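Local atomic coordinates of cyclohexadienyl dehydratase (Synthetic construct, PDB entry 5JOS), a protein that probably catalyses the dehydration and decarboxylation of prephenate and arogenate in phenylalanine biosynthesis, as an ancestral enzyme built on a periplasmic binding protein fold. Residues Glu184-Ala189 with Leu195-Val200. Residues are numbered along the deposited sequence; the frame is centred on the assembly and turned at random.
Sequences EALYYA and LAAVLV. With NA (sodium ion), chain B.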
# COMPACT_ATOMS: atom_id res chain seq x y z
N GLU A 184 -2.70 5.43 9.48
CA GLU A 184 -3.48 5.80 10.61
C GLU A 184 -4.94 5.98 10.30
O GLU A 184 -5.76 5.58 11.11
CB GLU A 184 -3.02 7.14 11.18
CG GLU A 184 -1.66 6.98 11.75
CD GLU A 184 -1.17 8.24 12.38
OE1 GLU A 184 0.01 8.47 12.13
OE2 GLU A 184 -1.93 8.94 13.12
N ALA A 185 -5.26 6.65 9.23
CA ALA A 185 -6.67 6.77 8.82
C ALA A 185 -7.31 5.44 8.73
O ALA A 185 -8.43 5.28 9.20
CB ALA A 185 -6.85 7.47 7.49
N LEU A 186 -6.63 4.50 8.08
CA LEU A 186 -7.23 3.22 7.85
C LEU A 186 -7.48 2.47 9.17
O LEU A 186 -8.45 1.72 9.31
CB LEU A 186 -6.36 2.34 6.97
CG LEU A 186 -6.21 2.84 5.52
CD1 LEU A 186 -5.21 1.92 4.83
CD2 LEU A 186 -7.51 2.77 4.79
N TYR A 187 -6.58 2.65 10.10
CA TYR A 187 -6.65 2.00 11.35
C TYR A 187 -7.76 2.59 12.27
O TYR A 187 -8.50 1.83 12.87
CB TYR A 187 -5.32 2.14 12.00
CG TYR A 187 -5.23 1.56 13.37
CD1 TYR A 187 -4.89 0.22 13.61
CD2 TYR A 187 -5.48 2.40 14.45
CE1 TYR A 187 -4.81 -0.26 14.95
CE2 TYR A 187 -5.41 1.95 15.75
CZ TYR A 187 -5.08 0.65 16.01
OH TYR A 187 -5.06 0.38 17.34
N TYR A 188 -7.82 3.88 12.38
CA TYR A 188 -8.94 4.49 13.06
C TYR A 188 -10.29 4.19 12.46
O TYR A 188 -11.23 3.91 13.21
CB TYR A 188 -8.82 5.98 13.18
CG TYR A 188 -7.60 6.43 13.96
CD1 TYR A 188 -7.35 5.99 15.25
CD2 TYR A 188 -6.74 7.43 13.41
CE1 TYR A 188 -6.21 6.44 15.96
CE2 TYR A 188 -5.63 7.91 14.09
CZ TYR A 188 -5.37 7.41 15.36
OH TYR A 188 -4.24 7.90 15.94
N ALA A 189 -10.41 4.17 11.13
CA ALA A 189 -11.66 3.76 10.55
C ALA A 189 -11.95 2.33 10.77
O ALA A 189 -13.11 1.93 10.91
CB ALA A 189 -11.68 4.10 9.08
N LEU A 195 -16.56 5.99 12.01
CA LEU A 195 -15.55 6.72 11.14
C LEU A 195 -15.27 5.92 9.87
O LEU A 195 -15.41 4.68 9.83
CB LEU A 195 -14.24 6.92 11.85
CG LEU A 195 -14.21 7.73 13.15
CD1 LEU A 195 -12.84 7.76 13.77
CD2 LEU A 195 -14.55 9.14 12.91
N ALA A 196 -14.95 6.65 8.82
CA ALA A 196 -14.56 6.10 7.55
C ALA A 196 -13.34 6.80 6.99
O ALA A 196 -13.08 7.98 7.25
CB ALA A 196 -15.71 6.24 6.57
N ALA A 197 -12.48 6.05 6.34
CA ALA A 197 -11.27 6.64 5.69
C ALA A 197 -11.60 6.74 4.24
O ALA A 197 -12.08 5.78 3.69
CB ALA A 197 -10.05 5.72 5.82
N VAL A 198 -11.33 7.84 3.59
CA VAL A 198 -11.64 7.94 2.14
C VAL A 198 -10.36 8.07 1.33
O VAL A 198 -9.63 9.00 1.53
CB VAL A 198 -12.52 9.17 1.89
CG1 VAL A 198 -12.98 9.18 0.43
CG2 VAL A 198 -13.73 9.13 2.81
N LEU A 199 -10.02 7.13 0.45
CA LEU A 199 -8.76 7.23 -0.31
C LEU A 199 -8.98 8.24 -1.45
O LEU A 199 -9.96 8.20 -2.11
CB LEU A 199 -8.22 5.91 -0.87
CG LEU A 199 -7.80 4.76 0.06
CD1 LEU A 199 -7.34 3.61 -0.85
CD2 LEU A 199 -6.73 5.24 1.08
N VAL A 200 -8.11 9.21 -1.53
CA VAL A 200 -8.19 10.26 -2.51
C VAL A 200 -6.81 10.23 -3.20
O VAL A 200 -5.80 9.93 -2.54
CB VAL A 200 -8.34 11.62 -1.78
CG1 VAL A 200 -8.50 12.75 -2.80
CG2 VAL A 200 -9.52 11.61 -0.83
NA NA B . -15.36 2.31 10.73
O HOH W 1 -14.95 1.29 8.67
O HOH W 2 -17.67 2.36 10.06
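A chi1 of -67° sets CG of L186 anti to the carbonyl carbon; with CD1 then anti to CA (chi2 175°), the other branch, CD2, is left folded back over A197 CB at 4.0 Å, although CB of L186 sets out away from the strand. Leucine is long enough to make this return and also touches L247. In L195 the same pair of torsions makes CD1 the extended branch, which meets Y188 CB at 4.4 Å; its branched side chain, buried, also packs on F167, V170 and A171 of helix 166-171. The methyls of A185 and A189, one helical turn apart, both point at the strand and receive A197 CB, each at 4.0 Å. Methyl groups suit this place because the axes of helix and strand approach to 6.8 Å, and A189 CB already lies 3.5 Å from A197 N. Strand 195-197 is an outermost strand of the five-stranded mixed sheet in one lobe of the periplasmic binding protein fold; residues 184-189 of helix 182-190 run roughly antiparallel to it, at 149°, and pack over it. A196, facing away from the helix, pairs through its backbone with V115 of the neighbouring strand 111-116. Near L195 the backbones share a sodium ion, bound by A189 O at 2.3 Å and L195 O at 2.5 Å. The carbonyl of H192, in the connecting loop, and two waters complete its five ligands.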